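Long-range contacts in mannosephosphate isomerase, putative (Archaeoglobus fulgidus, PDB 1ZX5), which probably interconverts D-mannose 6-phosphate and D-fructose 6-phosphate as a zinc-dependent isomerase of the type 1 phosphomannose isomerase family: residues L4-F9 and C275-T281; L157-E161 and V213-K219; F42-T46 and S188-L192; D236-T240 and V286-R290. One frame throughout, in Å; residues are numbered along the deposited sequence.

Interaction 1. Residues L4-F9 and C275-T281; sequences LPSFIF and CLVPAST
Ile8 and Leu276 face each other as one antiparallel hydrogen-bonded pair. Ile8 N donates a hydrogen bond to Leu276 O at 2.8 Å, and the return bond from Leu276 N to Ile8 O is almost straight, with 176° at the hydrogen. Next to this pair, Cys275 turns its sulfur toward two aromatic side chains: SG lies 3.7 Å from Phe7 CB and meets the rings of Phe7 and Phe9 obliquely. With SG anti to the backbone N (chi1 173°), the thiol reaches both. Val277 CG2 comes to the edge of the Phe7 ring. Pro278 CG meets two aliphatic groups, Ile8 CD1 at 3.8 Å and Leu4 CB at 3.9 Å. Polar groups meet around the type I turn from Pro278 to Thr281: Ser6 OG and Thr281 OG1 share a hydrogen bond of 2.7 Å, and water 1 links Thr281 OG1, Ser280 OG and Leu4 O. Farther out, Lys264 and Glu265 bind Ser6, while Glu71 of helix 61-73 takes the Ser280 hydroxyl and the Leu4 amide. The arrangement is an N-terminal segment added by a single beta bridge to the outermost strand, 274-277, of an antiparallel cupin sheet.

Interaction 2. Residues L157-E161 and V213-K219; sequences LNTFE and VEEFEVK
Phe160 reaches from 157-161, an edge strand of the three-stranded sheet with 128-131 and 176-179, to the loop between helix 201-207 and strand 224-226, its ring inserted among Glu215, Val218 and Lys219. Its CB leads toward the loop, and CG sits anti to the carbonyl carbon (chi1 -60°), which carries the ring across. On one side of the ring CD1 meets Lys219 CE at 3.9 Å. Farther out, CE1 touches Glu215 CG at 3.7 Å and also the CG and CD methylenes of Lys219. CE2, on the other side, approaches Val218 CG2, and the ring's closest meeting is at the tip, where CZ lies 3.5 Å from that same methyl. All three neighbours come to the ring obliquely. Glu215 slides past it in the opposite direction, its carboxylate turned 65° from the ring plane. Phe168 adds an edge-to-face ring contact. Nearby, the Asn158 side chain approaches Val213 O. The loop keeps its shape by backbone bonds, Glu215 O accepting from both Val218 N and Lys219 N. Lys219 NZ and Glu215 OE1 make a long salt bridge of 4.0 Å. The ring thus packs against the aliphatic parts of two charged residues, whose opposite charges probably offset each other at the exposed rim of its packing.

Interaction 3. Residues F42-T46 and S188-L192; sequences FSAHT and SNSTL
The loops that follow strands 36-41 and 181-188, which flank strand 85-92 in the six-stranded antiparallel sheet, meet around the imidazole of His45; the first of them belongs to the type I phosphomannose isomerase catalytic region. CG of His45 is anti to the backbone N (chi1 -166°), which sends the ring toward the second loop. There Asn189 OD1 comes to the ring edge, 3.6 Å from His45 CD2 and 3.5 Å from His45 CB, and the amide stands nearly upright to the ring, the planes 83° apart. Thr191 approaches from another direction: its CG2 methyl lies over one face, 4.1 Å above the plane and toward the rim. No direct hydrogen bond joins the loops. Instead, water 3 accepts from Ala44 N at 2.8 Å and donates to Asn189 OD1 at 2.9 Å. Within the first loop, His45 N binds Ser43 OG at 3.0 Å, an ST turn, while Asn189 is the centre of an inverse gamma turn in the second. Glu114 serves both sides, one carboxylate oxygen binding His45 NE2 and the other Thr191 OG1. Polar union of the loops therefore runs through a water and a carboxylate, and Glu114 at NE2 with Ser47 N at ND1 holds the imidazole by both nitrogens, fixing its rotation.

Interaction 4. Residues D236-T240 and V286-R290; sequences DVTGT and VESER
Val237 and Val286 set their side chains across each other at about a right angle, CG2 meeting CG2 at 3.7 Å. In Val286 this methyl lies between the backbone N and the carbonyl carbon, facing Val237. The other methyl of Val237, CG1, lies 4.0 Å from Ser288 CB. Thr240 and Glu287 share a different face of the ladder, as a non-hydrogen-bonded pair. Their side chains meet at a slant, with Thr240 OG1 3.4 Å from Glu287 CG. Glu287 is extended beyond CG and carries its carboxylate past the threonine to a salt bridge with Arg262; water 4 binds Thr240 OG1 and makes only a weak bond to Glu287 OE2. At the corners, Thr238 OG1 lies near Arg290 CG, and the arginine, bent at chi3, leads its end away from the other segment. Gly239 and Ser288 form the hydrogen-bonded pair: Gly239 N binds Ser288 O at 2.7 Å, and Ser288 N binds Gly239 O at 3.0 Å. Gly239 has backbone angles (phi 94°, psi -135°) that would press a side chain against the preceding carbonyl. Both segments turn corners, at 238-239 and 289-290, passing between the five-stranded sheet of 230-237 and 291-298 and the four-stranded sheet of 240-244 and 283-288. Strand 259-262 lies alongside, where Ile260 touches Glu287, Leu261 touches Val286, and Phe259 packs on Val237 and Ser288.

In the fold
From the N terminus, residues 4-9 open interaction 1, the widest loop, which closes only at 275-281 and joins the start of the chain to the C-terminal cupin sheet. Interaction 3 nests within it, tying 42-46 to 188-192 beside the six-stranded sheet; Phe42 brings the two into touch by packing on Ile8 and Leu276. Interaction 2, also nested in interaction 1, crosses interaction 3 and ties the three-stranded sheet to the loop between helix 201-207 and strand 224-226. Interaction 4 opens after both have closed, crosses interaction 1, and pairs the two corners between the five- and four-stranded sheets. Interactions 1 and 2 lie on opposite sides of the chain's centre, their centres about 36 Å apart.

Interaction 1. Residues L4-F9 and C275-T281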
loop_
_atom_site.group_PDB
_atom_site.type_symbol
_atom_site.label_atom_id
_atom_site.label_comp_id
_atom_site.label_asym_id
_atom_site.label_seq_id
_atom_site.Cartn_x
_atom_site.Cartn_y
_atom_site.Cartn_z
ATOM N N LEU A 4 -3.570 24.971 -1.022
ATOM C CA LEU A 4 -2.865 23.948 -1.789
ATOM C C LEU A 4 -3.433 23.763 -3.195
ATOM O O LEU A 4 -4.638 23.914 -3.400
ATOM C CB LEU A 4 -2.856 22.619 -1.028
ATOM C CG LEU A 4 -2.161 22.594 0.338
ATOM C CD1 LEU A 4 -2.409 21.261 1.030
ATOM C CD2 LEU A 4 -0.658 22.888 0.222
ATOM N N PRO A 5 -2.563 23.419 -4.168
ATOM C CA PRO A 5 -3.057 23.116 -5.510
ATOM C C PRO A 5 -3.813 21.793 -5.507
ATOM O O PRO A 5 -3.803 21.083 -4.501
ATOM C CB PRO A 5 -1.774 23.002 -6.338
ATOM C CG PRO A 5 -0.730 22.619 -5.360
ATOM C CD PRO A 5 -1.098 23.279 -4.072
ATOM N N SER A 6 -4.473 21.480 -6.617
ATOM C CA SER A 6 -5.206 20.229 -6.763
ATOM C C SER A 6 -4.301 18.995 -6.793
ATOM O O SER A 6 -4.684 17.934 -6.309
ATOM C CB SER A 6 -6.052 20.254 -8.036
ATOM O OG SER A 6 -7.221 21.011 -7.854
ATOM N N PHE A 7 -3.117 19.140 -7.380
ATOM C CA PHE A 7 -2.258 18.014 -7.677
ATOM C C PHE A 7 -0.838 18.246 -7.176
ATOM O O PHE A 7 -0.141 19.154 -7.642
ATOM C CB PHE A 7 -2.258 17.721 -9.186
ATOM C CG PHE A 7 -3.636 17.703 -9.807
ATOM C CD1 PHE A 7 -4.592 16.771 -9.400
ATOM C CD2 PHE A 7 -3.975 18.622 -10.790
ATOM C CE1 PHE A 7 -5.869 16.762 -9.968
ATOM C CE2 PHE A 7 -5.244 18.619 -11.364
ATOM C CZ PHE A 7 -6.190 17.680 -10.951
ATOM N N ILE A 8 -0.430 17.418 -6.217
ATOM C CA ILE A 8 0.885 17.503 -5.611
ATOM C C ILE A 8 1.683 16.273 -6.031
ATOM O O ILE A 8 1.192 15.148 -5.958
ATOM C CB ILE A 8 0.790 17.651 -4.070
ATOM C CG1 ILE A 8 0.095 18.980 -3.719
ATOM C CG2 ILE A 8 2.187 17.529 -3.401
ATOM C CD1 ILE A 8 -0.340 19.112 -2.251
ATOM N N PHE A 9 2.905 16.509 -6.495
ATOM C CA PHE A 9 3.756 15.454 -7.027
ATOM C C PHE A 9 4.950 15.228 -6.108
ATOM O O PHE A 9 5.314 16.120 -5.346
ATOM C CB PHE A 9 4.180 15.819 -8.455
ATOM C CG PHE A 9 3.022 15.870 -9.409
ATOM C CD1 PHE A 9 2.544 14.704 -9.999
ATOM C CD2 PHE A 9 2.364 17.075 -9.670
ATOM C CE1 PHE A 9 1.453 14.736 -10.857
ATOM C CE2 PHE A 9 1.265 17.113 -10.524
ATOM C CZ PHE A 9 0.807 15.942 -11.118
ATOM N N CYS A 275 -0.027 10.917 -7.597
ATOM C CA CYS A 275 -0.400 12.276 -7.430
ATOM C C CYS A 275 -1.198 12.374 -6.121
ATOM O O CYS A 275 -2.079 11.556 -5.868
ATOM C CB CYS A 275 -1.265 12.592 -8.653
ATOM S SG CYS A 275 -1.989 14.062 -8.624
ATOM N N LEU A 276 -0.880 13.366 -5.295
ATOM C CA LEU A 276 -1.599 13.624 -4.049
ATOM C C LEU A 276 -2.616 14.760 -4.251
ATOM O O LEU A 276 -2.255 15.865 -4.675
ATOM C CB LEU A 276 -0.608 13.973 -2.925
ATOM C CG LEU A 276 -1.126 14.492 -1.572
ATOM C CD1 LEU A 276 -1.802 13.396 -0.774
ATOM C CD2 LEU A 276 0.036 15.082 -0.744
ATOM N N VAL A 277 -3.883 14.473 -3.954
ATOM C CA VAL A 277 -4.960 15.431 -4.123
ATOM C C VAL A 277 -5.498 15.814 -2.744
ATOM O O VAL A 277 -6.098 14.979 -2.064
ATOM C CB VAL A 277 -6.110 14.854 -4.992
ATOM C CG1 VAL A 277 -7.180 15.931 -5.271
ATOM C CG2 VAL A 277 -5.561 14.224 -6.302
ATOM N N PRO A 278 -5.269 17.069 -2.316
ATOM C CA PRO A 278 -5.829 17.529 -1.037
ATOM C C PRO A 278 -7.361 17.535 -1.034
ATOM O O PRO A 278 -7.983 17.731 -2.083
ATOM C CB PRO A 278 -5.280 18.962 -0.891
ATOM C CG PRO A 278 -4.092 19.029 -1.822
ATOM C CD PRO A 278 -4.468 18.118 -2.977
ATOM N N ALA A 279 -7.947 17.315 0.144
ATOM C CA ALA A 279 -9.406 17.370 0.345
ATOM C C ALA A 279 -10.055 18.669 -0.105
ATOM O O ALA A 279 -11.247 18.688 -0.420
ATOM C CB ALA A 279 -9.743 17.118 1.795
ATOM N N SER A 280 -9.284 19.755 -0.130
ATOM C CA SER A 280 -9.795 21.050 -0.586
ATOM C C SER A 280 -10.137 21.078 -2.086
ATOM O O SER A 280 -10.701 22.044 -2.568
ATOM C CB SER A 280 -8.814 22.176 -0.241
ATOM O OG SER A 280 -7.553 21.968 -0.858
ATOM N N THR A 281 -9.784 20.027 -2.821
ATOM C CA THR A 281 -10.273 19.850 -4.183
ATOM C C THR A 281 -11.467 18.905 -4.099
ATOM O O THR A 281 -11.328 17.764 -3.673
ATOM C CB THR A 281 -9.142 19.333 -5.141
ATOM O OG1 THR A 281 -8.240 20.406 -5.420
ATOM C CG2 THR A 281 -9.684 18.810 -6.463
HETATM O O HOH W 1 -6.669 21.594 -3.506
#

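Interaction 2. Residues L157-E161 and V213-K219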
loop_
_atom_site.group_PDB
_atom_site.type_symbol
_atom_site.label_atom_id
_atom_site.label_comp_id
_atom_site.label_asym_id
_atom_site.label_seq_id
_atom_site.Cartn_x
_atom_site.Cartn_y
_atom_site.Cartn_z
ATOM N N LEU A 157 -0.264 -21.946 3.520
ATOM C CA LEU A 157 -1.162 -20.810 3.323
ATOM C C LEU A 157 -2.067 -20.979 2.101
ATOM O O LEU A 157 -1.724 -21.716 1.170
ATOM C CB LEU A 157 -0.352 -19.504 3.173
ATOM C CG LEU A 157 0.682 -19.097 4.233
ATOM C CD1 LEU A 157 1.198 -17.695 3.942
ATOM C CD2 LEU A 157 0.115 -19.171 5.635
ATOM N N ASN A 158 -3.205 -20.287 2.095
ATOM C CA ASN A 158 -4.019 -20.192 0.875
ATOM C C ASN A 158 -3.153 -19.588 -0.222
ATOM O O ASN A 158 -2.522 -18.551 -0.015
ATOM C CB ASN A 158 -5.267 -19.327 1.065
ATOM C CG ASN A 158 -6.167 -19.813 2.193
ATOM O OD1 ASN A 158 -6.518 -19.038 3.095
ATOM N ND2 ASN A 158 -6.555 -21.085 2.145
ATOM N N THR A 159 -3.103 -20.268 -1.362
ATOM C CA THR A 159 -2.323 -19.840 -2.513
ATOM C C THR A 159 -3.265 -19.277 -3.572
ATOM O O THR A 159 -4.246 -19.908 -3.937
ATOM C CB THR A 159 -1.498 -21.008 -3.083
ATOM O OG1 THR A 159 -0.674 -21.528 -2.039
ATOM C CG2 THR A 159 -0.604 -20.557 -4.264
ATOM N N PHE A 160 -2.969 -18.072 -4.038
ATOM C CA PHE A 160 -3.797 -17.428 -5.033
ATOM C C PHE A 160 -2.976 -17.153 -6.262
ATOM O O PHE A 160 -1.986 -16.426 -6.205
ATOM C CB PHE A 160 -4.357 -16.124 -4.487
ATOM C CG PHE A 160 -5.192 -16.302 -3.260
ATOM C CD1 PHE A 160 -6.555 -16.602 -3.371
ATOM C CD2 PHE A 160 -4.625 -16.182 -1.992
ATOM C CE1 PHE A 160 -7.335 -16.764 -2.229
ATOM C CE2 PHE A 160 -5.394 -16.343 -0.855
ATOM C CZ PHE A 160 -6.756 -16.635 -0.972
ATOM N N GLU A 161 -3.376 -17.757 -7.371
ATOM C CA GLU A 161 -2.799 -17.423 -8.663
ATOM C C GLU A 161 -3.566 -16.225 -9.169
ATOM O O GLU A 161 -4.742 -16.324 -9.469
ATOM C CB GLU A 161 -2.881 -18.619 -9.622
ATOM C CG GLU A 161 -1.641 -19.496 -9.484
ATOM C CD GLU A 161 -1.905 -20.970 -9.640
ATOM O OE1 GLU A 161 -2.490 -21.384 -10.677
ATOM O OE2 GLU A 161 -1.492 -21.726 -8.726
ATOM N N VAL A 213 -8.203 -19.898 7.549
ATOM C CA VAL A 213 -8.857 -18.714 7.014
ATOM C C VAL A 213 -9.446 -19.090 5.661
ATOM O O VAL A 213 -8.759 -19.670 4.814
ATOM C CB VAL A 213 -7.869 -17.517 6.921
ATOM C CG1 VAL A 213 -8.451 -16.372 6.120
ATOM C CG2 VAL A 213 -7.500 -17.038 8.316
ATOM N N GLU A 214 -10.730 -18.798 5.480
ATOM C CA GLU A 214 -11.391 -19.026 4.194
ATOM C C GLU A 214 -10.929 -17.992 3.172
ATOM O O GLU A 214 -10.627 -16.854 3.532
ATOM C CB GLU A 214 -12.913 -18.963 4.344
ATOM C CG GLU A 214 -13.521 -19.950 5.354
ATOM C CD GLU A 214 -13.320 -21.409 4.972
ATOM O OE1 GLU A 214 -13.244 -21.715 3.765
ATOM O OE2 GLU A 214 -13.248 -22.258 5.886
ATOM N N GLU A 215 -10.880 -18.390 1.904
ATOM C CA GLU A 215 -10.444 -17.493 0.829
ATOM C C GLU A 215 -11.231 -16.186 0.763
ATOM O O GLU A 215 -10.638 -15.128 0.559
ATOM C CB GLU A 215 -10.444 -18.207 -0.521
ATOM C CG GLU A 215 -9.414 -19.335 -0.574
ATOM C CD GLU A 215 -9.299 -20.006 -1.942
ATOM O OE1 GLU A 215 -9.948 -19.539 -2.914
ATOM O OE2 GLU A 215 -8.549 -21.010 -2.033
ATOM N N PHE A 216 -12.551 -16.258 0.962
ATOM C CA PHE A 216 -13.407 -15.059 0.912
ATOM C C PHE A 216 -13.049 -14.029 1.995
ATOM O O PHE A 216 -13.387 -12.850 1.870
ATOM C CB PHE A 216 -14.915 -15.416 0.941
ATOM C CG PHE A 216 -15.427 -15.840 2.303
ATOM C CD1 PHE A 216 -15.714 -14.888 3.289
ATOM C CD2 PHE A 216 -15.625 -17.188 2.598
ATOM C CE1 PHE A 216 -16.179 -15.281 4.560
ATOM C CE2 PHE A 216 -16.098 -17.593 3.865
ATOM C CZ PHE A 216 -16.371 -16.638 4.845
ATOM N N GLU A 217 -12.357 -14.474 3.044
ATOM C CA GLU A 217 -11.948 -13.582 4.123
ATOM C C GLU A 217 -10.740 -12.714 3.761
ATOM O O GLU A 217 -10.498 -11.705 4.415
ATOM C CB GLU A 217 -11.642 -14.365 5.407
ATOM C CG GLU A 217 -12.775 -15.246 5.933
ATOM C CD GLU A 217 -12.336 -16.082 7.136
ATOM O OE1 GLU A 217 -11.868 -15.495 8.137
ATOM O OE2 GLU A 217 -12.441 -17.326 7.089
ATOM N N VAL A 218 -9.969 -13.105 2.746
ATOM C CA VAL A 218 -8.792 -12.323 2.343
ATOM C C VAL A 218 -8.907 -11.677 0.952
ATOM O O VAL A 218 -8.252 -10.681 0.681
ATOM C CB VAL A 218 -7.455 -13.123 2.484
ATOM C CG1 VAL A 218 -7.249 -13.572 3.931
ATOM C CG2 VAL A 218 -7.426 -14.324 1.560
ATOM N N LYS A 219 -9.733 -12.254 0.084
ATOM C CA LYS A 219 -9.941 -11.750 -1.273
ATOM C C LYS A 219 -10.858 -10.528 -1.310
ATOM O O LYS A 219 -11.930 -10.534 -0.702
ATOM C CB LYS A 219 -10.560 -12.840 -2.143
ATOM C CG LYS A 219 -9.592 -13.678 -2.950
ATOM C CD LYS A 219 -10.379 -14.791 -3.644
ATOM C CE LYS A 219 -9.815 -15.128 -5.021
ATOM N NZ LYS A 219 -10.224 -16.518 -5.481
HETATM O O HOH W 2 -7.136 -16.349 -6.990
#

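Interaction 3. Residues F42-T46 and S188-L192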
loop_
_atom_site.group_PDB
_atom_site.type_symbol
_atom_site.label_atom_id
_atom_site.label_comp_id
_atom_site.label_asym_id
_atom_site.label_seq_id
_atom_site.Cartn_x
_atom_site.Cartn_y
_atom_site.Cartn_z
ATOM N N PHE A 42 4.349 9.226 -1.414
ATOM C CA PHE A 42 3.836 10.207 -0.442
ATOM C C PHE A 42 3.933 9.701 0.983
ATOM O O PHE A 42 3.030 9.897 1.794
ATOM C CB PHE A 42 2.417 10.685 -0.814
ATOM C CG PHE A 42 2.363 11.309 -2.166
ATOM C CD1 PHE A 42 2.942 12.563 -2.386
ATOM C CD2 PHE A 42 1.813 10.619 -3.245
ATOM C CE1 PHE A 42 2.935 13.149 -3.660
ATOM C CE2 PHE A 42 1.788 11.195 -4.516
ATOM C CZ PHE A 42 2.356 12.465 -4.723
ATOM N N SER A 43 5.057 9.048 1.280
ATOM C CA SER A 43 5.328 8.557 2.615
ATOM C C SER A 43 5.504 9.706 3.598
ATOM O O SER A 43 6.345 10.585 3.391
ATOM C CB SER A 43 6.580 7.690 2.623
ATOM O OG SER A 43 7.048 7.522 3.955
ATOM N N ALA A 44 4.703 9.684 4.662
ATOM C CA ALA A 44 4.980 10.496 5.841
ATOM C C ALA A 44 5.494 9.611 6.987
ATOM O O ALA A 44 5.327 9.947 8.155
ATOM C CB ALA A 44 3.755 11.271 6.268
ATOM N N HIS A 45 6.097 8.475 6.649
ATOM C CA HIS A 45 6.705 7.617 7.651
ATOM C C HIS A 45 8.094 8.157 7.998
ATOM O O HIS A 45 8.924 8.375 7.117
ATOM C CB HIS A 45 6.776 6.169 7.159
ATOM C CG HIS A 45 7.081 5.183 8.242
ATOM N ND1 HIS A 45 8.363 4.960 8.709
ATOM C CD2 HIS A 45 6.269 4.385 8.977
ATOM C CE1 HIS A 45 8.327 4.055 9.672
ATOM N NE2 HIS A 45 7.069 3.690 9.852
ATOM N N THR A 46 8.339 8.381 9.286
ATOM C CA THR A 46 9.581 9.032 9.740
ATOM C C THR A 46 10.882 8.324 9.316
ATOM O O THR A 46 11.917 8.975 9.184
ATOM C CB THR A 46 9.584 9.287 11.262
ATOM O OG1 THR A 46 9.494 8.036 11.953
ATOM C CG2 THR A 46 8.395 10.166 11.655
ATOM N N SER A 188 -1.958 1.042 6.882
ATOM C CA SER A 188 -1.704 1.964 7.990
ATOM C C SER A 188 -0.305 2.549 7.835
ATOM O O SER A 188 0.566 1.956 7.183
ATOM C CB SER A 188 -1.773 1.229 9.331
ATOM O OG SER A 188 -2.923 0.399 9.397
ATOM N N ASN A 189 -0.095 3.714 8.436
ATOM C CA ASN A 189 1.214 4.332 8.428
ATOM C C ASN A 189 2.134 3.648 9.453
ATOM O O ASN A 189 2.485 4.224 10.485
ATOM C CB ASN A 189 1.104 5.843 8.687
ATOM C CG ASN A 189 2.426 6.552 8.493
ATOM O OD1 ASN A 189 3.302 6.060 7.765
ATOM N ND2 ASN A 189 2.590 7.703 9.143
ATOM N N SER A 190 2.494 2.406 9.156
ATOM C CA SER A 190 3.294 1.565 10.037
ATOM C C SER A 190 3.922 0.457 9.218
ATOM O O SER A 190 3.310 -0.067 8.287
ATOM C CB SER A 190 2.441 0.950 11.151
ATOM O OG SER A 190 3.191 0.016 11.916
ATOM N N THR A 191 5.146 0.095 9.586
ATOM C CA THR A 191 5.880 -0.984 8.919
ATOM C C THR A 191 6.097 -2.212 9.826
ATOM O O THR A 191 6.887 -3.091 9.481
ATOM C CB THR A 191 7.281 -0.494 8.467
ATOM O OG1 THR A 191 7.906 0.188 9.566
ATOM C CG2 THR A 191 7.164 0.463 7.283
ATOM N N LEU A 192 5.431 -2.281 10.978
ATOM C CA LEU A 192 5.607 -3.446 11.854
ATOM C C LEU A 192 5.264 -4.725 11.107
ATOM O O LEU A 192 4.167 -4.861 10.559
ATOM C CB LEU A 192 4.754 -3.356 13.122
ATOM C CG LEU A 192 5.152 -2.319 14.163
ATOM C CD1 LEU A 192 4.167 -2.360 15.315
ATOM C CD2 LEU A 192 6.588 -2.530 14.649
HETATM O O HOH W 3 3.161 7.431 5.254
#

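Interaction 4. Residues D236-T240 and V286-R290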
loop_
_atom_site.group_PDB
_atom_site.type_symbol
_atom_site.label_atom_id
_atom_site.label_comp_id
_atom_site.label_asym_id
_atom_site.label_seq_id
_atom_site.Cartn_x
_atom_site.Cartn_y
_atom_site.Cartn_z
ATOM N N ASP A 236 -11.534 2.975 -14.784
ATOM C CA ASP A 236 -11.243 2.805 -16.213
ATOM C C ASP A 236 -11.584 4.099 -16.930
ATOM O O ASP A 236 -12.734 4.527 -16.914
ATOM C CB ASP A 236 -12.085 1.676 -16.845
ATOM C CG ASP A 236 -11.717 0.284 -16.322
ATOM O OD1 ASP A 236 -10.601 0.082 -15.805
ATOM O OD2 ASP A 236 -12.565 -0.624 -16.441
ATOM N N VAL A 237 -10.600 4.719 -17.564
ATOM C CA VAL A 237 -10.841 5.981 -18.244
ATOM C C VAL A 237 -10.665 5.831 -19.767
ATOM O O VAL A 237 -9.606 5.406 -20.246
ATOM C CB VAL A 237 -9.904 7.083 -17.702
ATOM C CG1 VAL A 237 -10.146 8.413 -18.423
ATOM C CG2 VAL A 237 -10.056 7.225 -16.195
ATOM N N THR A 238 -11.709 6.179 -20.509
ATOM C CA THR A 238 -11.649 6.253 -21.960
ATOM C C THR A 238 -12.240 7.597 -22.360
ATOM O O THR A 238 -13.445 7.762 -22.373
ATOM C CB THR A 238 -12.441 5.080 -22.618
ATOM O OG1 THR A 238 -11.862 3.838 -22.201
ATOM C CG2 THR A 238 -12.350 5.145 -24.121
ATOM N N GLY A 239 -11.387 8.563 -22.668
ATOM C CA GLY A 239 -11.839 9.941 -22.842
ATOM C C GLY A 239 -11.681 10.685 -21.524
ATOM O O GLY A 239 -10.666 10.543 -20.845
ATOM N N THR A 240 -12.704 11.442 -21.144
ATOM C CA THR A 240 -12.652 12.291 -19.956
ATOM C C THR A 240 -13.566 11.756 -18.863
ATOM O O THR A 240 -14.732 11.470 -19.117
ATOM C CB THR A 240 -13.006 13.768 -20.284
ATOM O OG1 THR A 240 -12.137 14.236 -21.320
ATOM C CG2 THR A 240 -12.852 14.687 -19.042
ATOM N N VAL A 286 -9.925 13.663 -15.239
ATOM C CA VAL A 286 -8.766 12.959 -15.777
ATOM C C VAL A 286 -9.095 12.578 -17.225
ATOM O O VAL A 286 -10.244 12.251 -17.544
ATOM C CB VAL A 286 -8.355 11.727 -14.917
ATOM C CG1 VAL A 286 -8.139 12.159 -13.483
ATOM C CG2 VAL A 286 -9.418 10.642 -14.944
ATOM N N GLU A 287 -8.100 12.664 -18.109
ATOM C CA GLU A 287 -8.329 12.363 -19.508
ATOM C C GLU A 287 -7.266 11.432 -20.063
ATOM O O GLU A 287 -6.067 11.694 -19.952
ATOM C CB GLU A 287 -8.398 13.646 -20.342
ATOM C CG GLU A 287 -8.856 13.400 -21.759
ATOM C CD GLU A 287 -8.492 14.530 -22.700
ATOM O OE1 GLU A 287 -7.751 15.440 -22.281
ATOM O OE2 GLU A 287 -8.961 14.519 -23.859
ATOM N N SER A 288 -7.724 10.367 -20.713
ATOM C CA SER A 288 -6.836 9.352 -21.251
ATOM C C SER A 288 -7.488 8.678 -22.449
ATOM O O SER A 288 -8.704 8.462 -22.465
ATOM C CB SER A 288 -6.532 8.314 -20.163
ATOM O OG SER A 288 -5.583 7.369 -20.604
ATOM N N GLU A 289 -6.683 8.354 -23.459
ATOM C CA GLU A 289 -7.161 7.567 -24.614
ATOM C C GLU A 289 -7.843 6.261 -24.140
ATOM O O GLU A 289 -8.957 5.937 -24.552
ATOM C CB GLU A 289 -5.961 7.222 -25.498
ATOM C CG GLU A 289 -6.301 6.725 -26.889
ATOM C CD GLU A 289 -5.064 6.504 -27.728
ATOM O OE1 GLU A 289 -5.125 6.697 -28.960
ATOM O OE2 GLU A 289 -4.014 6.161 -27.143
ATOM N N ARG A 290 -7.137 5.521 -23.285
ATOM C CA ARG A 290 -7.672 4.367 -22.569
ATOM C C ARG A 290 -6.664 4.087 -21.479
ATOM O O ARG A 290 -5.532 3.691 -21.759
ATOM C CB ARG A 290 -7.860 3.122 -23.463
ATOM C CG ARG A 290 -8.583 1.966 -22.747
ATOM C CD ARG A 290 -8.436 0.597 -23.458
ATOM N NE ARG A 290 -7.024 0.269 -23.721
ATOM C CZ ARG A 290 -6.141 -0.165 -22.818
ATOM N NH1 ARG A 290 -6.501 -0.365 -21.549
ATOM N NH2 ARG A 290 -4.885 -0.403 -23.186
HETATM O O HOH W 4 -12.145 13.605 -23.906
#